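Local coordinates for uncharacterized CBS domain-containing protein (Corynebacterium glutamicum, PDB 2P3H), which is of unknown function but, as the CorC_HlyC transporter-associated domain of a putative membrane hemolysin, may bind flavin adenine dinucleotide, at residues L15-T20 with P93-L98; V58-L63 with Q78-I83. All blocks are in the same frame, centred on the assembly; numbering follows the deposited sequence. Where two conformers were deposited one is given.

Contact 1 of 2, residues L15-T20 with P93-L98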
ATOM      1  N   LEU A  15       5.495   7.737   4.869  1.00 30.14           N
ATOM      2  CA  LEU A  15       4.382   8.021   5.759  1.00 30.57           C
ATOM      3  C   LEU A  15       3.369   8.684   4.856  1.00 31.09           C
ATOM      4  O   LEU A  15       3.709   9.664   4.172  1.00 31.29           O
ATOM      5  CB  LEU A  15       4.820   9.036   6.846  1.00 30.25           C
ATOM      6  CG  LEU A  15       3.659   9.472   7.783  1.00 31.12           C
ATOM      7  CD1 LEU A  15       3.088   8.313   8.590  1.00 35.10           C
ATOM      8  CD2 LEU A  15       4.126  10.618   8.715  1.00 31.50           C
ATOM      9  N   ILE A  16       2.136   8.172   4.830  1.00 31.21           N
ATOM     10  CA  ILE A  16       1.111   8.755   3.954  1.00 31.23           C
ATOM     11  C   ILE A  16      -0.208   8.939   4.685  1.00 31.91           C
ATOM     12  O   ILE A  16      -0.471   8.281   5.699  1.00 31.78           O
ATOM     13  CB  ILE A  16       0.896   7.935   2.639  1.00 31.13           C
ATOM     14  CG1 ILE A  16       0.103   6.645   2.918  1.00 31.45           C
ATOM     15  CG2 ILE A  16       2.259   7.590   1.967  1.00 31.15           C
ATOM     16  CD1 ILE A  16      -0.259   5.846   1.633  1.00 32.04           C
ATOM     17  N   ASP A  17      -1.039   9.837   4.166  1.00 31.67           N
ATOM     18  CA  ASP A  17      -2.399  10.024   4.673  1.00 31.84           C
ATOM     19  C   ASP A  17      -3.319   8.857   4.331  1.00 32.41           C
ATOM     20  O   ASP A  17      -3.131   8.159   3.329  1.00 32.66           O
ATOM     21  CB  ASP A  17      -2.988  11.314   4.114  1.00 31.23           C
ATOM     22  CG  ASP A  17      -2.304  12.540   4.663  1.00 34.87           C
ATOM     23  OD1 ASP A  17      -1.532  12.407   5.633  1.00 37.23           O
ATOM     24  OD2 ASP A  17      -2.535  13.641   4.125  1.00 34.51           O
ATOM     25  N   GLY A  18      -4.343   8.682   5.154  1.00 33.83           N
ATOM     26  CA  GLY A  18      -5.269   7.563   4.986  1.00 33.07           C
ATOM     27  C   GLY A  18      -6.111   7.661   3.732  1.00 33.72           C
ATOM     28  O   GLY A  18      -6.602   6.635   3.245  1.00 34.20           O
ATOM     29  N   ASP A  19      -6.277   8.875   3.207  1.00 32.93           N
ATOM     30  CA  ASP A  19      -7.108   9.108   2.024  1.00 33.83           C
ATOM     31  C   ASP A  19      -6.290   9.340   0.756  1.00 33.39           C
ATOM     32  O   ASP A  19      -6.798   9.824  -0.260  1.00 32.63           O
ATOM     33  CB  ASP A  19      -8.078  10.263   2.274  1.00 35.02           C
ATOM     34  CG  ASP A  19      -7.379  11.606   2.377  1.00 35.58           C
ATOM     35  OD1 ASP A  19      -6.129  11.661   2.411  1.00 38.27           O
ATOM     36  OD2 ASP A  19      -8.101  12.623   2.414  1.00 37.60           O
ATOM     37  N   THR A  20      -5.023   8.944   0.797  1.00 32.69           N
ATOM     38  CA  THR A  20      -4.161   9.108  -0.370  1.00 32.69           C
ATOM     39  C   THR A  20      -4.697   8.331  -1.580  1.00 32.33           C
ATOM     40  O   THR A  20      -4.945   7.134  -1.476  1.00 33.13           O
ATOM     41  CB  THR A  20      -2.734   8.627  -0.057  1.00 31.54           C
ATOM     42  OG1 THR A  20      -2.221   9.347   1.080  1.00 33.78           O
ATOM     43  CG2 THR A  20      -1.817   8.876  -1.258  1.00 31.14           C
ATOM     44  N   PRO A  93      -8.259   4.774   9.054  1.00 33.63           N
ATOM     45  CA  PRO A  93      -6.861   5.192   9.125  1.00 33.46           C
ATOM     46  C   PRO A  93      -6.671   6.614   8.594  1.00 32.92           C
ATOM     47  O   PRO A  93      -7.214   6.962   7.551  1.00 32.83           O
ATOM     48  CB  PRO A  93      -6.154   4.218   8.193  1.00 34.30           C
ATOM     49  CG  PRO A  93      -6.978   2.986   8.260  1.00 33.83           C
ATOM     50  CD  PRO A  93      -8.412   3.541   8.265  1.00 33.26           C
ATOM     51  N   VAL A  94      -5.910   7.413   9.322  1.00 32.49           N
ATOM     52  CA  VAL A  94      -5.552   8.754   8.866  1.00 32.93           C
ATOM     53  C   VAL A  94      -4.044   8.887   8.624  1.00 33.45           C
ATOM     54  O   VAL A  94      -3.625   9.809   7.920  1.00 32.79           O
ATOM     55  CB  VAL A  94      -6.083   9.868   9.790  1.00 33.93           C
ATOM     56  CG1 VAL A  94      -7.611   9.855   9.796  1.00 33.40           C
ATOM     57  CG2 VAL A  94      -5.502   9.747  11.201  1.00 34.53           C
ATOM     58  N   LYS A  95      -3.252   7.967   9.188  1.00 32.81           N
ATOM     59  CA  LYS A  95      -1.810   7.895   8.886  1.00 32.85           C
ATOM     60  C   LYS A  95      -1.351   6.473   8.732  1.00 33.15           C
ATOM     61  O   LYS A  95      -1.674   5.628   9.560  1.00 32.58           O
ATOM     62  CB  LYS A  95      -0.980   8.583   9.967  1.00 32.84           C
ATOM     63  CG  LYS A  95      -1.276  10.061  10.142  1.00 33.95           C
ATOM     64  CD  LYS A  95      -0.669  10.915   9.034  1.00 34.63           C
ATOM     65  CE  LYS A  95      -1.328  12.286   9.033  1.00 40.53           C
ATOM     66  NZ  LYS A  95      -0.568  13.198   8.146  1.00 42.80           N
ATOM     67  N   LEU A  96      -0.559   6.214   7.690  1.00 32.92           N
ATOM     68  CA  LEU A  96      -0.109   4.841   7.390  1.00 32.89           C
ATOM     69  C   LEU A  96       1.386   4.855   7.141  1.00 32.25           C
ATOM     70  O   LEU A  96       1.901   5.762   6.495  1.00 32.07           O
ATOM     71  CB  LEU A  96      -0.807   4.341   6.136  1.00 33.44           C
ATOM     72  CG  LEU A  96      -2.326   4.236   6.252  1.00 35.34           C
ATOM     73  CD1 LEU A  96      -2.899   3.968   4.900  1.00 37.09           C
ATOM     74  CD2 LEU A  96      -2.676   3.122   7.237  1.00 33.08           C
ATOM     75  N   ALA A  97       2.070   3.836   7.651  1.00 31.64           N
ATOM     76  CA  ALA A  97       3.487   3.632   7.309  1.00 33.08           C
ATOM     77  C   ALA A  97       3.554   2.613   6.193  1.00 33.31           C
ATOM     78  O   ALA A  97       2.925   1.572   6.279  1.00 34.72           O
ATOM     79  CB  ALA A  97       4.233   3.134   8.507  1.00 31.95           C
ATOM     80  N   LEU A  98       4.303   2.928   5.142  1.00 33.87           N
ATOM     81  CA  LEU A  98       4.443   1.999   3.995  1.00 33.54           C
ATOM     82  C   LEU A  98       5.888   1.588   3.898  1.00 33.23           C
ATOM     83  O   LEU A  98       6.786   2.423   4.000  1.00 32.98           O
ATOM     84  CB  LEU A  98       4.062   2.714   2.693  1.00 33.74           C
ATOM     85  CG  LEU A  98       2.597   2.580   2.264  1.00 33.79           C
ATOM     86  CD1 LEU A  98       1.588   3.087   3.323  1.00 33.16           C
ATOM     87  CD2 LEU A  98       2.406   3.283   0.929  1.00 33.21           C
TER
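Two neighbouring strands of the antiparallel sheet of this CorC_HlyC domain, 13-17 and 92-100, pair here through Ile16 and Leu96. These two form a hydrogen-bonded pair: Ile16 N gives to Leu96 O at 2.9 Å, and Leu96 N returns a bond to Ile16 O. Leu15 with Ala97 and Asp17 with Lys95 are the flanking non-hydrogen-bonded pairs, their side chains on the other face. There Asp17 and Lys95 lie side by side, and the lysine chain, bent at chi2 (-76°), brings NZ to 2.8 Å from Asp17 OD1 in a salt bridge that meets the oxygen nearly along its C-O axis. Past this pair the regular ladder gives way: Gly18 N makes only a weak bond to Val94 O, at 3.1 Å, while Gly18 CA, without a side chain, sits 3.3 Å from Pro93 O. Opposite Glu87 of strand 80-89, strand 92-100 fits in two residues, Val94 and Lys95, as a classic beta bulge. On the buried face, beneath the helices 22-29 and 41-49, CG1 of Ile16 stands between its backbone N and carbonyl carbon (chi1 75°) and carries CD1 across Leu98 at about a right angle, 3.7 Å from Leu98 CD1. Strand 13-17 runs into a type I turn from Asp17 to Thr20, where Asp17 O takes bonds from both Thr20 N and Thr20 OG1, the hydroxyl oxygen lying 2.7 Å away.

Contact 2 of 2, residues V58-L63 with Q78-I83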
ATOM      1  N   VAL A  58      -0.932  -4.555  10.807  1.00 34.35           N
ATOM      2  CA  VAL A  58       0.015  -4.598   9.689  1.00 35.01           C
ATOM      3  C   VAL A  58      -0.615  -5.413   8.582  1.00 35.19           C
ATOM      4  O   VAL A  58      -1.088  -6.529   8.795  1.00 35.39           O
ATOM      5  CB  VAL A  58       1.357  -5.235  10.089  1.00 35.20           C
ATOM      6  CG1 VAL A  58       2.311  -5.326   8.869  1.00 36.71           C
ATOM      7  CG2 VAL A  58       1.988  -4.451  11.246  1.00 36.21           C
ATOM      8  N   ILE A  59      -0.649  -4.838   7.391  1.00 34.72           N
ATOM      9  CA  ILE A  59      -1.301  -5.512   6.287  1.00 36.02           C
ATOM     10  C   ILE A  59      -0.259  -5.566   5.186  1.00 35.77           C
ATOM     11  O   ILE A  59       0.340  -4.562   4.870  1.00 35.08           O
ATOM     12  CB  ILE A  59      -2.531  -4.724   5.786  1.00 36.54           C
ATOM     13  CG1 ILE A  59      -3.630  -4.709   6.859  1.00 38.78           C
ATOM     14  CG2 ILE A  59      -3.092  -5.323   4.501  1.00 37.36           C
ATOM     15  CD1 ILE A  59      -3.582  -3.475   7.710  1.00 43.87           C
ATOM     16  N   GLU A  60      -0.059  -6.740   4.615  1.00 33.84           N
ATOM     17  CA  GLU A  60       0.902  -6.874   3.528  1.00 34.71           C
ATOM     18  C   GLU A  60       0.194  -7.163   2.194  1.00 33.16           C
ATOM     19  O   GLU A  60      -0.594  -8.078   2.091  1.00 32.36           O
ATOM     20  CB  GLU A  60       1.982  -7.912   3.888  1.00 35.38           C
ATOM     21  CG  GLU A  60       2.886  -7.378   5.078  1.00 37.32           C
ATOM     22  CD  GLU A  60       4.019  -8.307   5.518  1.00 39.80           C
ATOM     23  OE1 GLU A  60       4.211  -9.406   4.894  1.00 39.92           O
ATOM     24  OE2 GLU A  60       4.732  -7.924   6.511  1.00 39.09           O
ATOM     25  N   ILE A  61       0.463  -6.343   1.184  1.00 31.84           N
ATOM     26  CA  ILE A  61      -0.214  -6.444  -0.120  1.00 33.65           C
ATOM     27  C   ILE A  61       0.832  -6.677  -1.233  1.00 32.33           C
ATOM     28  O   ILE A  61       1.798  -5.902  -1.379  1.00 31.49           O
ATOM     29  CB  ILE A  61      -1.044  -5.145  -0.425  1.00 34.38           C
ATOM     30  CG1 ILE A  61      -2.022  -4.914   0.751  1.00 36.71           C
ATOM     31  CG2 ILE A  61      -1.740  -5.216  -1.814  1.00 34.18           C
ATOM     32  CD1 ILE A  61      -3.114  -3.923   0.562  1.00 37.62           C
ATOM     33  N   PRO A  62       0.632  -7.729  -2.026  1.00 31.48           N
ATOM     34  CA  PRO A  62       1.504  -7.981  -3.187  1.00 30.49           C
ATOM     35  C   PRO A  62       1.310  -6.922  -4.261  1.00 30.47           C
ATOM     36  O   PRO A  62       0.169  -6.501  -4.520  1.00 30.79           O
ATOM     37  CB  PRO A  62       1.016  -9.338  -3.716  1.00 32.02           C
ATOM     38  CG  PRO A  62       0.218  -9.946  -2.590  1.00 32.54           C
ATOM     39  CD  PRO A  62      -0.401  -8.773  -1.864  1.00 32.60           C
ATOM     40  N   LEU A  63       2.418  -6.530  -4.869  1.00 30.76           N
ATOM     41  CA  LEU A  63       2.454  -5.493  -5.910  1.00 30.99           C
ATOM     42  C   LEU A  63       2.415  -6.195  -7.275  1.00 30.91           C
ATOM     43  O   LEU A  63       2.831  -7.355  -7.398  1.00 31.66           O
ATOM     44  CB  LEU A  63       3.728  -4.685  -5.760  1.00 31.93           C
ATOM     45  CG  LEU A  63       3.684  -3.929  -4.425  1.00 34.14           C
ATOM     46  CD1 LEU A  63       5.027  -3.364  -4.098  1.00 34.63           C
ATOM     47  CD2 LEU A  63       2.619  -2.854  -4.505  1.00 36.99           C
ATOM     48  N   GLN A  78       7.146 -12.136  -5.981  1.00 31.13           N
ATOM     49  CA  GLN A  78       6.337 -10.921  -5.756  1.00 32.41           C
ATOM     50  C   GLN A  78       7.041  -9.919  -4.874  1.00 31.67           C
ATOM     51  O   GLN A  78       7.610 -10.302  -3.863  1.00 30.91           O
ATOM     52  CB  GLN A  78       5.101 -11.275  -4.930  1.00 31.78           C
ATOM     53  CG  GLN A  78       3.966 -11.927  -5.608  1.00 35.51           C
ATOM     54  CD  GLN A  78       2.821 -12.307  -4.625  1.00 35.45           C
ATOM     55  OE1 GLN A  78       3.035 -12.615  -3.418  1.00 33.34           O
ATOM     56  NE2 GLN A  78       1.613 -12.381  -5.179  1.00 36.43           N
ATOM     57  N   ARG A  79       6.973  -8.643  -5.231  1.00 30.89           N
ATOM     58  CA  ARG A  79       7.320  -7.605  -4.267  0.50 31.88           C
ATOM     59  C   ARG A  79       6.127  -7.343  -3.359  1.00 31.32           C
ATOM     60  O   ARG A  79       4.972  -7.426  -3.783  1.00 30.69           O
ATOM     61  CB  ARG A  79       7.732  -6.311  -4.957  0.50 32.14           C
ATOM     62  CG  ARG A  79       8.681  -5.478  -4.113  0.50 34.54           C
ATOM     63  CD  ARG A  79      10.143  -5.945  -4.252  0.50 37.90           C
ATOM     64  NE  ARG A  79      11.006  -5.276  -3.275  0.50 40.98           N
ATOM     65  CZ  ARG A  79      11.714  -4.170  -3.505  0.50 41.40           C
ATOM     66  NH1 ARG A  79      12.446  -3.653  -2.524  0.50 41.58           N
ATOM     67  NH2 ARG A  79      11.710  -3.584  -4.698  0.50 41.43           N
ATOM     68  N   ILE A  80       6.409  -7.042  -2.097  1.00 32.75           N
ATOM     69  CA  ILE A  80       5.346  -6.847  -1.084  1.00 33.52           C
ATOM     70  C   ILE A  80       5.423  -5.445  -0.511  1.00 34.26           C
ATOM     71  O   ILE A  80       6.515  -4.993  -0.161  1.00 35.32           O
ATOM     72  CB  ILE A  80       5.479  -7.859   0.081  1.00 33.62           C
ATOM     73  CG1 ILE A  80       5.427  -9.296  -0.445  1.00 35.86           C
ATOM     74  CG2 ILE A  80       4.363  -7.650   1.145  1.00 34.18           C
ATOM     75  CD1 ILE A  80       4.115  -9.638  -1.133  1.00 38.20           C
ATOM     76  N   LEU A  81       4.270  -4.791  -0.412  1.00 33.59           N
ATOM     77  CA  LEU A  81       4.135  -3.527   0.300  1.00 33.57           C
ATOM     78  C   LEU A  81       3.578  -3.824   1.699  1.00 33.48           C
ATOM     79  O   LEU A  81       2.461  -4.331   1.840  1.00 33.39           O
ATOM     80  CB  LEU A  81       3.210  -2.583  -0.486  1.00 34.32           C
ATOM     81  CG  LEU A  81       2.993  -1.185   0.134  1.00 34.59           C
ATOM     82  CD1 LEU A  81       4.311  -0.393   0.079  1.00 34.11           C
ATOM     83  CD2 LEU A  81       1.908  -0.443  -0.626  1.00 33.59           C
ATOM     84  N   ARG A  82       4.364  -3.524   2.733  1.00 31.92           N
ATOM     85  CA  ARG A  82       3.851  -3.627   4.101  1.00 32.91           C
ATOM     86  C   ARG A  82       3.277  -2.285   4.531  1.00 33.80           C
ATOM     87  O   ARG A  82       3.956  -1.237   4.384  1.00 34.15           O
ATOM     88  CB  ARG A  82       4.973  -4.038   5.048  1.00 32.84           C
ATOM     89  CG  ARG A  82       4.537  -4.053   6.521  1.00 34.73           C
ATOM     90  CD  ARG A  82       5.767  -4.328   7.418  1.00 37.98           C
ATOM     91  NE  ARG A  82       6.159  -5.725   7.300  1.00 43.01           N
ATOM     92  CZ  ARG A  82       7.365  -6.211   7.605  1.00 47.62           C
ATOM     93  NH1 ARG A  82       8.335  -5.389   8.042  1.00 47.29           N
ATOM     94  NH2 ARG A  82       7.612  -7.521   7.458  1.00 43.40           N
ATOM     95  N   ILE A  83       2.024  -2.299   5.006  1.00 33.13           N
ATOM     96  CA  ILE A  83       1.338  -1.099   5.476  1.00 34.26           C
ATOM     97  C   ILE A  83       0.989  -1.300   6.949  1.00 34.57           C
ATOM     98  O   ILE A  83       0.397  -2.313   7.320  1.00 35.03           O
ATOM     99  CB  ILE A  83       0.053  -0.805   4.661  1.00 34.10           C
ATOM    100  CG1 ILE A  83       0.409  -0.755   3.174  1.00 35.11           C
ATOM    101  CG2 ILE A  83      -0.655   0.487   5.146  1.00 35.03           C
ATOM    102  CD1 ILE A  83      -0.520  -1.523   2.297  1.00 42.25           C
TER
HETATM  103  O   HOH W   1       5.571  -8.060  -7.549  1.00 27.87           O
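Gln78 meets the edge strand 58-62 of the sheet at Pro62, its extended side chain lying alongside the proline ring with NE2 3.4 Å from Pro62 CB. At Arg79 the backbone takes over: Arg79 O accepts from Leu63 N, and one water spans Leu63 O and Arg79 N, extending the ladder past the last paired residues. In one of two modelled conformers the Arg79 side chain leads away from this strand, NE to Leu101 O and NH2 to the Tyr31 hydroxyl. Ile80 forms a non-hydrogen-bonded pair with Pro62 and spreads its two branches along the partner strand: CD1 rests against CA and CB of Pro62, while CG2, anti to the backbone N, comes within 3.6 Å of Glu60 CB. Leu81 exchanges two backbone bonds with Ile61, and on the buried face its CB touches Leu63 CD2. Arg82 then turns to the same face as Ile80. Its chain runs out extended and bends at chi3 (-73°), so that it passes Val58, Arg82 CG being 3.5 Å from Val58 CG1, and presents its edge to Glu60. Arg82 NE, at 2.7 Å, and Arg82 NH2, at 3.1 Å, both grip the oxygen Glu60 OE2, NE on the anti side and NH2 on the syn side, both from one face of the carboxylate, which is turned 32° against the guanidinium plane that holds OE2. Ile83 closes the series with a second two-bond pair to Ile59, Ile83 O lying 2.7 Å from Ile59 N, and its CD1 packs 3.9 Å from Ile61 CD1 beside helix 41-49. The two faces therefore differ in chemistry: isoleucines and leucines gather under the helices, whereas the other face carries an ion pair flanked by aliphatic carbons, and both nitrogens on one oxygen would probably concentrate the carboxylate's charge on OE2.

In the fold
Both contacts belong to one antiparallel sheet, in which strands 92-100 and 80-89 are neighbours: contact 1 joins 92-100 to 13-17, and contact 2 joins 80-89 to the outermost strand 58-62. Their centres lie about 14 Å apart. Ile83 and Leu81 of contact 2 link them on the face toward the helices, Ile83 CG2 resting 3.9 Å from both Leu98 CD1 and Leu96 CD2, and Leu81 CD2 coming to 4.1 Å from Leu98 CD2. Leu45 of helix 41-49 touches both Leu96 and Ile83, so one hydrophobic layer runs across the two pairings. Along the chain, 58-83 falls wholly between the two segments of contact 1.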